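Local coordinates for Mab-21 domain-containing protein (Tribolium castaneum, PDB 7LT2) that senses cytoplasmic double-stranded RNA and, in response, joins ATP and GTP into the cyclic dinucleotide 2',3'-cGAMP for innate immune signalling, at residues 278-283 with 329-334. Sequence-based numbering, arbitrary orientation.
Sequences SYYIKT and NNLIGH
Tyr280, on the first turn of helix 278-291, lays one face of its ring against the backbone of Leu331 in the loop 329-334, while Ile332 meets the ring obliquely. The carbonyl carbon of Leu331 stands over that face, displaced toward the rim. Leu331 CB lies 3.8 Å from Tyr280 CD1, and the branch methyl Ile332 CG2 comes in beside the CD2 side of the ring, 3.4 Å from Tyr280 CD2. Further along, Leu331 sends CD1 end-on to Thr283, 3.3 Å from Thr283 OG1, and the same methyl approaches the Tyr279 ring obliquely. With CG anti to the carbonyl carbon (chi1 -52°), the Tyr280 ring extends along the loop until its hydroxyl meets His334, where OH sits at the imidazole edge, 3.2 Å from His334 CE1. At this polar end one water bridges Tyr280 OH and Leu331 O, donating to the carbonyl.

Behind these contacts, Thr283 OG1 donates to Tyr279 O (2.8 Å), one helical turn back, and Thr283 N reaches the same oxygen from the opposite face of its plane. The hydroxyl's donor is therefore used within its own helix, and it meets Leu331 CD1 by van der Waals contact. The loop is shaped by a type I turn from Asn330 to Gly333 and by an Asx turn, Asn330 OD1 accepting from Ile332 N. Asn330 is held in turn by Ile321 and Gln319, and Tyr279 OH bonds to Glu248, a probable ATP-binding residue.

The contact thus joins an apolar patch to a hydrated polar margin within the HhH/H2TH-like domain: carbon packing seats the loop on a helix start that, by similarity, contributes to the ATP site, while a water links the tyrosine hydroxyl to the Leu331 carbonyl.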
ATOM      1  N   SER A 278       2.410  -9.936   3.323  1.00 19.74           N
ATOM      2  CA  SER A 278       1.172  -9.429   3.910  1.00 19.25           C
ATOM      3  C   SER A 278       0.060  -9.300   2.873  1.00 19.17           C
ATOM      4  O   SER A 278      -1.109  -9.554   3.182  1.00 16.61           O
ATOM      5  CB  SER A 278       1.427  -8.087   4.592  1.00 20.55           C
ATOM      6  OG  SER A 278       2.295  -8.242   5.702  1.00 21.11           O
ATOM      7  N   TYR A 279       0.395  -8.915   1.637  1.00 19.28           N
ATOM      8  CA  TYR A 279      -0.658  -8.755   0.636  1.00 18.18           C
ATOM      9  C   TYR A 279      -1.322 -10.083   0.305  1.00 18.95           C
ATOM     10  O   TYR A 279      -2.478 -10.102  -0.133  1.00 18.44           O
ATOM     11  CB  TYR A 279      -0.114  -8.108  -0.639  1.00 18.78           C
ATOM     12  CG  TYR A 279      -1.200  -7.763  -1.646  1.00 21.94           C
ATOM     13  CD1 TYR A 279      -2.132  -6.761  -1.382  1.00 20.30           C
ATOM     14  CD2 TYR A 279      -1.300  -8.446  -2.850  1.00 21.48           C
ATOM     15  CE1 TYR A 279      -3.128  -6.443  -2.302  1.00 20.60           C
ATOM     16  CE2 TYR A 279      -2.288  -8.133  -3.773  1.00 17.79           C
ATOM     17  CZ  TYR A 279      -3.202  -7.138  -3.493  1.00 20.40           C
ATOM     18  OH  TYR A 279      -4.177  -6.840  -4.423  1.00 20.72           O
ATOM     19  N   TYR A 280      -0.613 -11.199   0.499  1.00 18.19           N
ATOM     20  CA  TYR A 280      -1.229 -12.498   0.258  1.00 19.29           C
ATOM     21  C   TYR A 280      -2.318 -12.777   1.285  1.00 17.67           C
ATOM     22  O   TYR A 280      -3.349 -13.377   0.960  1.00 19.23           O
ATOM     23  CB  TYR A 280      -0.175 -13.613   0.279  1.00 17.30           C
ATOM     24  CG  TYR A 280       1.020 -13.384  -0.631  1.00 21.15           C
ATOM     25  CD1 TYR A 280       0.984 -12.440  -1.650  1.00 22.81           C
ATOM     26  CD2 TYR A 280       2.182 -14.122  -0.466  1.00 21.23           C
ATOM     27  CE1 TYR A 280       2.078 -12.230  -2.472  1.00 27.39           C
ATOM     28  CE2 TYR A 280       3.279 -13.925  -1.286  1.00 26.31           C
ATOM     29  CZ  TYR A 280       3.219 -12.977  -2.286  1.00 29.49           C
ATOM     30  OH  TYR A 280       4.308 -12.771  -3.103  1.00 32.52           O
ATOM     31  N   ILE A 281      -2.103 -12.349   2.533  1.00 17.71           N
ATOM     32  CA  ILE A 281      -3.142 -12.476   3.552  1.00 18.78           C
ATOM     33  C   ILE A 281      -4.301 -11.537   3.247  1.00 15.93           C
ATOM     34  O   ILE A 281      -5.473 -11.925   3.338  1.00 17.22           O
ATOM     35  CB  ILE A 281      -2.551 -12.217   4.949  1.00 14.82           C
ATOM     36  CG1 ILE A 281      -1.554 -13.319   5.311  1.00 18.00           C
ATOM     37  CG2 ILE A 281      -3.654 -12.150   5.998  1.00 18.16           C
ATOM     38  CD1 ILE A 281      -0.706 -12.995   6.523  1.00 19.53           C
ATOM     39  N   LYS A 282      -3.994 -10.287   2.880  1.00 15.92           N
ATOM     40  CA  LYS A 282      -5.043  -9.359   2.461  1.00 15.79           C
ATOM     41  C   LYS A 282      -5.867  -9.952   1.325  1.00 18.50           C
ATOM     42  O   LYS A 282      -7.102  -9.869   1.332  1.00 15.28           O
ATOM     43  CB  LYS A 282      -4.423  -8.027   2.032  1.00 15.55           C
ATOM     44  CG  LYS A 282      -5.433  -6.899   1.820  1.00 15.87           C
ATOM     45  CD  LYS A 282      -4.778  -5.685   1.171  1.00 17.11           C
ATOM     46  CE  LYS A 282      -5.764  -4.530   1.023  1.00 20.26           C
ATOM     47  NZ  LYS A 282      -5.184  -3.418   0.214  1.00 17.06           N
ATOM     48  N   THR A 283      -5.195 -10.584   0.356  1.00 17.81           N
ATOM     49  CA  THR A 283      -5.886 -11.180  -0.783  1.00 16.84           C
ATOM     50  C   THR A 283      -6.818 -12.301  -0.345  1.00 20.70           C
ATOM     51  O   THR A 283      -7.940 -12.419  -0.851  1.00 16.76           O
ATOM     52  CB  THR A 283      -4.867 -11.696  -1.802  1.00 18.39           C
ATOM     53  OG1 THR A 283      -4.108 -10.595  -2.325  1.00 20.41           O
ATOM     54  CG2 THR A 283      -5.570 -12.410  -2.951  1.00 18.88           C
ATOM     55  N   ASN A 329      -3.046 -15.001 -12.097  1.00 34.04           N
ATOM     56  CA  ASN A 329      -1.828 -14.709 -11.350  1.00 29.45           C
ATOM     57  C   ASN A 329      -1.948 -15.393  -9.991  1.00 33.13           C
ATOM     58  O   ASN A 329      -2.762 -14.981  -9.160  1.00 27.57           O
ATOM     59  CB  ASN A 329      -1.647 -13.198 -11.204  1.00 32.27           C
ATOM     60  CG  ASN A 329      -0.312 -12.814 -10.592  1.00 32.39           C
ATOM     61  OD1 ASN A 329       0.185 -13.472  -9.678  1.00 34.65           O
ATOM     62  ND2 ASN A 329       0.280 -11.739 -11.103  1.00 33.46           N
ATOM     63  N   ASN A 330      -1.157 -16.444  -9.768  1.00 27.53           N
ATOM     64  CA  ASN A 330      -1.086 -17.099  -8.462  1.00 32.32           C
ATOM     65  C   ASN A 330      -0.028 -16.381  -7.631  1.00 25.11           C
ATOM     66  O   ASN A 330       1.170 -16.483  -7.915  1.00 25.59           O
ATOM     67  CB  ASN A 330      -0.771 -18.586  -8.616  1.00 28.70           C
ATOM     68  CG  ASN A 330      -0.643 -19.315  -7.280  1.00 27.10           C
ATOM     69  OD1 ASN A 330      -0.876 -18.749  -6.207  1.00 27.61           O
ATOM     70  ND2 ASN A 330      -0.277 -20.588  -7.347  1.00 27.78           N
ATOM     71  N   LEU A 331      -0.475 -15.657  -6.601  1.00 21.67           N
ATOM     72  CA  LEU A 331       0.432 -14.805  -5.836  1.00 27.84           C
ATOM     73  C   LEU A 331       1.530 -15.600  -5.140  1.00 27.63           C
ATOM     74  O   LEU A 331       2.602 -15.055  -4.860  1.00 29.09           O
ATOM     75  CB  LEU A 331      -0.356 -13.987  -4.810  1.00 23.16           C
ATOM     76  CG  LEU A 331      -1.336 -12.968  -5.387  1.00 25.14           C
ATOM     77  CD1 LEU A 331      -1.997 -12.164  -4.270  1.00 22.11           C
ATOM     78  CD2 LEU A 331      -0.630 -12.047  -6.374  1.00 26.40           C
ATOM     79  N   ILE A 332       1.292 -16.874  -4.845  1.00 25.17           N
ATOM     80  CA  ILE A 332       2.306 -17.707  -4.213  1.00 27.82           C
ATOM     81  C   ILE A 332       2.790 -18.805  -5.157  1.00 25.92           C
ATOM     82  O   ILE A 332       3.374 -19.792  -4.712  1.00 25.09           O
ATOM     83  CB  ILE A 332       1.808 -18.295  -2.881  1.00 25.70           C
ATOM     84  CG1 ILE A 332       0.532 -19.109  -3.087  1.00 21.74           C
ATOM     85  CG2 ILE A 332       1.591 -17.195  -1.862  1.00 24.33           C
ATOM     86  CD1 ILE A 332       0.058 -19.812  -1.824  1.00 22.49           C
ATOM     87  N   GLY A 333       2.559 -18.642  -6.461  1.00 28.35           N
ATOM     88  CA  GLY A 333       3.023 -19.622  -7.427  1.00 30.16           C
ATOM     89  C   GLY A 333       4.528 -19.782  -7.462  1.00 28.49           C
ATOM     90  O   GLY A 333       5.023 -20.818  -7.922  1.00 28.93           O
ATOM     91  N   HIS A 334       5.269 -18.791  -6.971  1.00 31.56           N
ATOM     92  CA  HIS A 334       6.724 -18.836  -6.967  1.00 34.96           C
ATOM     93  C   HIS A 334       7.305 -19.498  -5.723  1.00 33.08           C
ATOM     94  O   HIS A 334       8.510 -19.768  -5.694  1.00 33.47           O
ATOM     95  CB  HIS A 334       7.293 -17.420  -7.093  1.00 35.14           C
ATOM     96  CG  HIS A 334       6.908 -16.516  -5.963  1.00 34.69           C
ATOM     97  ND1 HIS A 334       5.631 -16.021  -5.812  1.00 33.03           N
ATOM     98  CD2 HIS A 334       7.627 -16.029  -4.924  1.00 35.87           C
ATOM     99  CE1 HIS A 334       5.581 -15.264  -4.729  1.00 35.56           C
ATOM    100  NE2 HIS A 334       6.778 -15.254  -4.172  1.00 36.80           N
TER
HETATM  101  O   HOH W   1       3.329 -12.612  -6.108  1.00 34.35           O
HETATM  102  O   HOH W   2       7.028 -13.922  -2.149  1.00 50.48           O